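Local coordinates for protein putative NAD(P)H-dependent FMN-containing oxidoreductase YwqN (Bacillus subtilis, PDB 1RLI) that probably acts as an FMN-containing oxidoreductase that uses NAD(P)H, a member of the SsuE family of flavoproteins, at residues 5-13 and 69-80; 109-120 and 139-148. All coordinates share one frame; numbering follows the deposited sequence.

Overall arrangement
From the N terminus, strand 6-10 runs up the middle of the sheet, and the chain then passes through helix 18-27, strand 33-41 and helix 62-70 before strand 74-80 returns beside it; interaction 1 closes that long loop. Interaction 2 opens only afterwards, so the two follow in series and neither nest nor cross. It closes a shorter loop, laying helix 133-146 along the start of strand 117-124 and bringing its C-terminal end against helix 109-114. The two contacts meet because strands 74-80 and 117-124 are neighbours: L75 N lies 2.8 Å from Q117 O, and K116 NZ reaches C72 O. Together they tie the middle of the sheet to one of its helical layers.

Interaction 1 of 2, residues 5-13 and 69-80; sequences KIAVINGGT and ILQCHILIFATP
Two neighbouring parallel strands at the heart of the flavodoxin-like sheet, 6-10 and 74-80, are joined here by a ladder of backbone bonds. A7 N donates to I74 O and I76 N to A7 O (2.8 Å); the same alternation runs on through I9 to A78 N and G11 N. K5 O starts it, receiving I74 N with a nearly straight N-H...O angle of 173° and, weakly, H73 N.

Side chains alternate between the two faces. Beta-branched I6, V8, I74 and I76, well suited to a strand, share one face, where V27 of helix 18-27 packs on V8 and I76; I6 CG2 meets I76 CD1 at 4.1 Å. On the other face small A7 lets C72 SG approach its CB to 3.6 Å. I9 sets CG1 anti to its carbonyl carbon (chi1 -60°), carrying CD1 to 3.4 Å from F77 CE1 and tightly against I69 CD1, at the end of helix 62-70.

Beyond the strand, N10 OD1 accepts G12 N at 2.7 Å in an Asx turn, while P80 CD presses on G12 CA at 3.4 Å, a spot where a side chain would be cramped. K5 and H73 belong to a platinum site. A parallel sheet with its first strand in the middle, between helical layers, is the hallmark of the flavodoxin-like alpha/beta/alpha fold.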
# COMPACT_ATOMS: atom_id res chain seq x y z
N LYS D 5 -2.79 21.63 -23.79
CA LYS D 5 -3.36 20.25 -23.87
C LYS D 5 -2.72 19.37 -22.80
O LYS D 5 -3.40 18.92 -21.89
CB LYS D 5 -3.10 19.64 -25.25
CG LYS D 5 -4.25 18.78 -25.78
CD LYS D 5 -4.57 17.62 -24.86
CE LYS D 5 -5.73 16.79 -25.40
NZ LYS D 5 -6.10 15.67 -24.49
N ILE D 6 -1.41 19.14 -22.91
CA ILE D 6 -0.66 18.34 -21.93
C ILE D 6 0.33 19.19 -21.13
O ILE D 6 1.04 20.02 -21.70
CB ILE D 6 0.20 17.24 -22.61
CG1 ILE D 6 -0.68 16.24 -23.35
CG2 ILE D 6 1.03 16.52 -21.56
CD1 ILE D 6 0.11 15.24 -24.15
N ALA D 7 0.41 18.96 -19.83
CA ALA D 7 1.37 19.68 -19.00
C ALA D 7 2.24 18.66 -18.28
O ALA D 7 1.75 17.62 -17.85
CB ALA D 7 0.65 20.53 -17.96
N VAL D 8 3.53 18.94 -18.20
CA VAL D 8 4.44 18.09 -17.46
C VAL D 8 4.88 18.96 -16.29
O VAL D 8 5.45 20.03 -16.50
CB VAL D 8 5.68 17.68 -18.26
CG1 VAL D 8 6.66 16.97 -17.32
CG2 VAL D 8 5.31 16.77 -19.39
N ILE D 9 4.57 18.51 -15.08
CA ILE D 9 4.93 19.23 -13.86
C ILE D 9 6.15 18.51 -13.32
O ILE D 9 6.05 17.43 -12.73
CB ILE D 9 3.78 19.18 -12.85
CG1 ILE D 9 2.54 19.83 -13.48
CG2 ILE D 9 4.18 19.88 -11.56
CD1 ILE D 9 1.30 19.58 -12.73
N ASN D 10 7.30 19.14 -13.51
CA ASN D 10 8.56 18.53 -13.13
C ASN D 10 9.08 19.01 -11.78
O ASN D 10 9.44 20.18 -11.63
CB ASN D 10 9.58 18.84 -14.22
CG ASN D 10 10.85 18.06 -14.07
OD1 ASN D 10 11.20 17.63 -12.98
ND2 ASN D 10 11.58 17.89 -15.17
N GLY D 11 9.12 18.10 -10.81
CA GLY D 11 9.59 18.43 -9.48
C GLY D 11 10.98 17.88 -9.24
O GLY D 11 11.42 17.72 -8.10
N GLY D 12 11.69 17.58 -10.32
CA GLY D 12 13.03 17.05 -10.18
C GLY D 12 14.04 18.12 -10.55
O GLY D 12 13.83 19.31 -10.29
N THR D 13 15.14 17.70 -11.15
CA THR D 13 16.16 18.63 -11.59
C THR D 13 15.86 18.81 -13.06
O THR D 13 14.83 18.31 -13.54
CB THR D 13 17.58 18.06 -11.39
OG1 THR D 13 17.67 16.76 -12.00
CG2 THR D 13 17.90 17.96 -9.91
N ILE D 69 -1.72 25.05 -15.71
CA ILE D 69 -2.27 23.73 -15.46
C ILE D 69 -3.76 23.66 -15.78
O ILE D 69 -4.25 22.65 -16.30
CB ILE D 69 -2.09 23.33 -13.97
CG1 ILE D 69 -0.68 22.82 -13.76
CG2 ILE D 69 -3.15 22.29 -13.57
CD1 ILE D 69 -0.35 22.55 -12.29
N LEU D 70 -4.48 24.72 -15.44
CA LEU D 70 -5.91 24.72 -15.67
C LEU D 70 -6.28 24.63 -17.13
O LEU D 70 -7.37 24.16 -17.47
CB LEU D 70 -6.55 25.94 -15.00
CG LEU D 70 -6.55 25.75 -13.47
CD1 LEU D 70 -7.04 27.01 -12.75
CD2 LEU D 70 -7.43 24.55 -13.12
N GLN D 71 -5.37 25.05 -18.01
CA GLN D 71 -5.65 24.99 -19.45
C GLN D 71 -5.31 23.62 -20.07
O GLN D 71 -5.58 23.40 -21.25
CB GLN D 71 -4.85 26.07 -20.17
CG GLN D 71 -5.07 27.47 -19.61
CD GLN D 71 -4.37 28.55 -20.41
OE1 GLN D 71 -4.71 28.80 -21.57
NE2 GLN D 71 -3.38 29.19 -19.80
N CYS D 72 -4.75 22.71 -19.28
CA CYS D 72 -4.36 21.40 -19.79
C CYS D 72 -5.27 20.27 -19.33
O CYS D 72 -5.63 20.17 -18.15
CB CYS D 72 -2.91 21.10 -19.40
SG CYS D 72 -1.72 22.28 -20.06
N HIS D 73 -5.64 19.41 -20.27
CA HIS D 73 -6.52 18.29 -19.96
C HIS D 73 -5.76 17.11 -19.35
O HIS D 73 -6.32 16.33 -18.57
CB HIS D 73 -7.25 17.81 -21.22
CG HIS D 73 -8.27 16.75 -20.96
ND1 HIS D 73 -8.29 15.55 -21.62
CD2 HIS D 73 -9.33 16.72 -20.11
CE1 HIS D 73 -9.30 14.82 -21.20
NE2 HIS D 73 -9.95 15.51 -20.28
N ILE D 74 -4.50 16.97 -19.74
CA ILE D 74 -3.67 15.86 -19.25
C ILE D 74 -2.53 16.42 -18.42
O ILE D 74 -1.81 17.31 -18.85
CB ILE D 74 -3.07 15.06 -20.42
CG1 ILE D 74 -4.20 14.36 -21.20
CG2 ILE D 74 -2.06 14.04 -19.89
CD1 ILE D 74 -3.72 13.74 -22.54
N LEU D 75 -2.37 15.88 -17.22
CA LEU D 75 -1.29 16.35 -16.35
C LEU D 75 -0.34 15.21 -16.02
O LEU D 75 -0.79 14.16 -15.54
CB LEU D 75 -1.84 16.91 -15.04
CG LEU D 75 -2.88 18.03 -15.11
CD1 LEU D 75 -3.20 18.48 -13.67
CD2 LEU D 75 -2.35 19.18 -15.94
N ILE D 76 0.96 15.41 -16.25
CA ILE D 76 1.97 14.41 -15.93
C ILE D 76 2.84 14.94 -14.80
O ILE D 76 3.53 15.95 -14.94
CB ILE D 76 2.87 14.08 -17.15
CG1 ILE D 76 1.99 13.51 -18.26
CG2 ILE D 76 3.95 13.06 -16.76
CD1 ILE D 76 2.68 13.27 -19.59
N PHE D 77 2.79 14.26 -13.65
CA PHE D 77 3.57 14.68 -12.49
C PHE D 77 4.82 13.87 -12.52
O PHE D 77 4.77 12.65 -12.41
CB PHE D 77 2.77 14.40 -11.22
CG PHE D 77 1.56 15.27 -11.08
CD1 PHE D 77 1.63 16.48 -10.39
CD2 PHE D 77 0.36 14.92 -11.68
CE1 PHE D 77 0.52 17.31 -10.31
CE2 PHE D 77 -0.75 15.75 -11.61
CZ PHE D 77 -0.66 16.95 -10.91
N ALA D 78 5.96 14.53 -12.68
CA ALA D 78 7.24 13.83 -12.75
C ALA D 78 8.08 14.17 -11.53
O ALA D 78 8.31 15.35 -11.24
CB ALA D 78 7.98 14.24 -14.03
N THR D 79 8.57 13.15 -10.84
CA THR D 79 9.33 13.44 -9.63
C THR D 79 10.37 12.42 -9.23
O THR D 79 10.22 11.24 -9.52
CB THR D 79 8.38 13.55 -8.41
OG1 THR D 79 9.13 13.89 -7.23
CG2 THR D 79 7.70 12.17 -8.16
N PRO D 80 11.44 12.87 -8.58
CA PRO D 80 12.44 11.90 -8.14
C PRO D 80 11.83 11.35 -6.85
O PRO D 80 10.94 12.00 -6.26
CB PRO D 80 13.68 12.75 -7.87
CG PRO D 80 13.13 14.09 -7.55
CD PRO D 80 11.99 14.23 -8.54

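Interaction 2 of 2, residues 109-120 and 139-148; sequences FKQQMSVKQAYV and FEHIFHFMGM
A118 CB sits squarely over the F143 ring, 3.6 Å from its centroid and only 5° off the normal, a CH-pi contact that a small methyl can make from a strand without pushing the helix away. V120 serves two rings with one branch: its CG2 lies over a face of F139, offset toward the rim, and also meets the edge of F143 in plane, 3.6 Å from CE2. Its CG1 runs anti to the backbone N (chi1 172°), which brings this second methyl to 3.8 Å from F139 CE2. With an alanine in place of F143, the methyl of A118 would lose the face it rests on and V120 CG2 the edge it meets, which would probably open a gap between strand and helix.

Flexible methionines fill the other end. M146, bent at chi2 and chi3, curls its CE to 3.7 Å from both F109 CE2 and M113 CB. M148 packs alongside M113 and extends its CE to 4.0 Å from A118 CB.

This is the way the flavodoxin-like alpha/beta/alpha sandwich lays a helix over its sheet: helix 139-146 runs nearly antiparallel to strand 117-120, at 168°. A Schellman motif ends the helix, and G147 suits it because of its positive phi and because a CB would crowd S114 CB. S114 CA makes a CA-H...O contact with M146 O at 3.3 Å.

Farther out, F150 meets F143 edge-to-face and F77 also touches its ring, while W97 packs on both M113 and M146. K116 turns its amine to C72 O and L70 O, and on the helix's outer side F145 meets W83 of a second subunit.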
# COMPACT_ATOMS: atom_id res chain seq x y z
N PHE D 109 -11.76 25.77 -9.44
CA PHE D 109 -10.61 24.88 -9.34
C PHE D 109 -10.95 23.41 -9.15
O PHE D 109 -10.49 22.56 -9.91
CB PHE D 109 -9.69 25.36 -8.21
CG PHE D 109 -8.38 24.60 -8.11
CD1 PHE D 109 -7.45 24.67 -9.15
CD2 PHE D 109 -8.08 23.83 -6.98
CE1 PHE D 109 -6.24 23.98 -9.07
CE2 PHE D 109 -6.87 23.14 -6.90
CZ PHE D 109 -5.95 23.22 -7.95
N LYS D 110 -11.75 23.10 -8.13
CA LYS D 110 -12.10 21.71 -7.88
C LYS D 110 -12.75 21.08 -9.11
O LYS D 110 -12.33 20.02 -9.56
CB LYS D 110 -13.06 21.61 -6.68
CG LYS D 110 -13.18 20.18 -6.14
CD LYS D 110 -14.04 20.11 -4.89
CE LYS D 110 -15.53 20.23 -5.20
NZ LYS D 110 -16.35 19.97 -3.98
N GLN D 111 -13.78 21.72 -9.64
CA GLN D 111 -14.47 21.19 -10.82
C GLN D 111 -13.53 21.05 -12.01
O GLN D 111 -13.52 20.01 -12.68
CB GLN D 111 -15.66 22.09 -11.19
CG GLN D 111 -16.70 21.45 -12.11
CD GLN D 111 -16.16 21.09 -13.48
OE1 GLN D 111 -15.58 21.92 -14.18
NE2 GLN D 111 -16.35 19.83 -13.87
N GLN D 112 -12.74 22.09 -12.28
CA GLN D 112 -11.80 22.05 -13.39
C GLN D 112 -10.79 20.91 -13.26
O GLN D 112 -10.48 20.22 -14.24
CB GLN D 112 -11.03 23.38 -13.49
CG GLN D 112 -11.84 24.55 -14.01
CD GLN D 112 -11.09 25.85 -13.85
OE1 GLN D 112 -10.79 26.27 -12.73
NE2 GLN D 112 -10.77 26.51 -14.97
N MET D 113 -10.26 20.70 -12.06
CA MET D 113 -9.30 19.61 -11.88
C MET D 113 -9.98 18.24 -12.03
O MET D 113 -9.37 17.30 -12.53
CB MET D 113 -8.62 19.70 -10.51
CG MET D 113 -7.71 20.91 -10.32
SD MET D 113 -6.22 20.90 -11.36
CE MET D 113 -5.07 19.97 -10.32
N SER D 114 -11.24 18.15 -11.61
CA SER D 114 -11.98 16.89 -11.65
C SER D 114 -12.16 16.25 -13.03
O SER D 114 -12.44 15.05 -13.09
CB SER D 114 -13.36 17.04 -10.99
OG SER D 114 -14.28 17.70 -11.86
N VAL D 115 -12.02 17.01 -14.11
CA VAL D 115 -12.16 16.41 -15.43
C VAL D 115 -10.81 16.14 -16.09
O VAL D 115 -10.74 15.71 -17.24
CB VAL D 115 -13.04 17.29 -16.40
CG1 VAL D 115 -14.44 17.44 -15.83
CG2 VAL D 115 -12.39 18.65 -16.64
N LYS D 116 -9.72 16.34 -15.35
CA LYS D 116 -8.39 16.10 -15.91
C LYS D 116 -7.91 14.67 -15.71
O LYS D 116 -8.41 13.96 -14.85
CB LYS D 116 -7.37 17.08 -15.31
CG LYS D 116 -7.72 18.55 -15.57
CD LYS D 116 -6.66 19.51 -15.07
CE LYS D 116 -7.13 20.98 -15.19
NZ LYS D 116 -7.43 21.38 -16.61
N GLN D 117 -6.97 14.26 -16.54
CA GLN D 117 -6.38 12.92 -16.48
C GLN D 117 -4.97 13.10 -15.93
O GLN D 117 -4.24 13.97 -16.39
CB GLN D 117 -6.31 12.30 -17.87
CG GLN D 117 -7.68 12.10 -18.49
CD GLN D 117 -7.61 11.51 -19.88
OE1 GLN D 117 -6.93 12.04 -20.76
NE2 GLN D 117 -8.32 10.41 -20.09
N ALA D 118 -4.61 12.26 -14.96
CA ALA D 118 -3.29 12.37 -14.34
C ALA D 118 -2.42 11.15 -14.55
O ALA D 118 -2.93 10.03 -14.57
CB ALA D 118 -3.46 12.60 -12.83
N TYR D 119 -1.12 11.38 -14.69
CA TYR D 119 -0.11 10.34 -14.85
C TYR D 119 1.04 10.69 -13.93
O TYR D 119 1.23 11.87 -13.60
CB TYR D 119 0.46 10.31 -16.27
CG TYR D 119 -0.53 9.86 -17.31
CD1 TYR D 119 -0.55 8.53 -17.75
CD2 TYR D 119 -1.44 10.76 -17.86
CE1 TYR D 119 -1.46 8.12 -18.74
CE2 TYR D 119 -2.35 10.36 -18.85
CZ TYR D 119 -2.35 9.04 -19.28
OH TYR D 119 -3.24 8.66 -20.28
N VAL D 120 1.82 9.69 -13.54
CA VAL D 120 2.97 9.92 -12.67
C VAL D 120 4.23 9.24 -13.21
O VAL D 120 4.17 8.10 -13.67
CB VAL D 120 2.71 9.35 -11.24
CG1 VAL D 120 3.99 9.43 -10.40
CG2 VAL D 120 1.56 10.13 -10.54
N PHE D 139 -0.35 8.93 -4.41
CA PHE D 139 -0.85 9.72 -5.56
C PHE D 139 -2.28 9.30 -5.89
O PHE D 139 -3.11 10.14 -6.23
CB PHE D 139 0.04 9.53 -6.80
CG PHE D 139 1.23 10.45 -6.85
CD1 PHE D 139 1.04 11.84 -6.92
CD2 PHE D 139 2.53 9.94 -6.84
CE1 PHE D 139 2.14 12.71 -6.98
CE2 PHE D 139 3.65 10.82 -6.91
CZ PHE D 139 3.44 12.20 -6.98
N GLU D 140 -2.56 8.00 -5.77
CA GLU D 140 -3.90 7.47 -6.03
C GLU D 140 -4.91 8.20 -5.13
O GLU D 140 -5.96 8.64 -5.62
CB GLU D 140 -3.93 5.95 -5.75
CG GLU D 140 -5.33 5.29 -5.82
CD GLU D 140 -5.31 3.80 -5.43
OE1 GLU D 140 -4.38 3.34 -4.71
OE2 GLU D 140 -6.25 3.07 -5.83
N HIS D 141 -4.61 8.34 -3.84
CA HIS D 141 -5.53 9.02 -2.93
C HIS D 141 -5.65 10.50 -3.27
O HIS D 141 -6.73 11.07 -3.22
CB HIS D 141 -5.09 8.89 -1.46
CG HIS D 141 -5.24 7.51 -0.90
ND1 HIS D 141 -6.39 6.76 -1.05
CD2 HIS D 141 -4.40 6.75 -0.16
CE1 HIS D 141 -6.24 5.60 -0.43
NE2 HIS D 141 -5.04 5.57 0.11
N ILE D 142 -4.53 11.13 -3.60
CA ILE D 142 -4.54 12.55 -3.97
C ILE D 142 -5.45 12.78 -5.19
O ILE D 142 -6.36 13.63 -5.16
CB ILE D 142 -3.10 13.03 -4.31
CG1 ILE D 142 -2.25 13.02 -3.03
CG2 ILE D 142 -3.14 14.43 -4.96
CD1 ILE D 142 -0.75 13.30 -3.30
N PHE D 143 -5.23 12.02 -6.25
CA PHE D 143 -6.05 12.22 -7.44
C PHE D 143 -7.52 11.89 -7.20
O PHE D 143 -8.41 12.63 -7.66
CB PHE D 143 -5.49 11.40 -8.62
CG PHE D 143 -4.08 11.76 -8.99
CD1 PHE D 143 -3.65 13.08 -8.95
CD2 PHE D 143 -3.17 10.78 -9.37
CE1 PHE D 143 -2.35 13.44 -9.28
CE2 PHE D 143 -1.85 11.13 -9.71
CZ PHE D 143 -1.44 12.45 -9.66
N HIS D 144 -7.79 10.81 -6.47
CA HIS D 144 -9.16 10.43 -6.18
C HIS D 144 -9.87 11.53 -5.41
O HIS D 144 -11.06 11.76 -5.61
CB HIS D 144 -9.22 9.16 -5.35
CG HIS D 144 -10.62 8.75 -5.01
ND1 HIS D 144 -11.45 8.13 -5.92
CD2 HIS D 144 -11.35 8.90 -3.88
CE1 HIS D 144 -12.63 7.92 -5.37
NE2 HIS D 144 -12.59 8.38 -4.13
N PHE D 145 -9.15 12.20 -4.52
CA PHE D 145 -9.75 13.27 -3.74
C PHE D 145 -10.19 14.41 -4.66
O PHE D 145 -11.23 15.04 -4.44
CB PHE D 145 -8.73 13.77 -2.70
CG PHE D 145 -9.21 14.94 -1.88
CD1 PHE D 145 -9.97 14.74 -0.73
CD2 PHE D 145 -8.96 16.24 -2.31
CE1 PHE D 145 -10.47 15.85 -0.00
CE2 PHE D 145 -9.46 17.35 -1.60
CZ PHE D 145 -10.22 17.14 -0.44
N MET D 146 -9.38 14.67 -5.69
CA MET D 146 -9.64 15.73 -6.65
C MET D 146 -10.56 15.26 -7.76
O MET D 146 -10.96 16.05 -8.61
CB MET D 146 -8.33 16.23 -7.26
CG MET D 146 -7.37 16.91 -6.28
SD MET D 146 -8.01 18.41 -5.49
CE MET D 146 -7.99 19.61 -6.86
N GLY D 147 -10.91 13.97 -7.76
CA GLY D 147 -11.78 13.43 -8.80
C GLY D 147 -11.07 13.22 -10.11
O GLY D 147 -11.70 12.93 -11.14
N MET D 148 -9.76 13.35 -10.09
CA MET D 148 -8.93 13.18 -11.27
C MET D 148 -8.69 11.70 -11.56
O MET D 148 -8.41 10.93 -10.65
CB MET D 148 -7.59 13.88 -11.04
CG MET D 148 -7.75 15.36 -10.67
SD MET D 148 -6.26 16.07 -9.94
CE MET D 148 -5.13 15.91 -11.39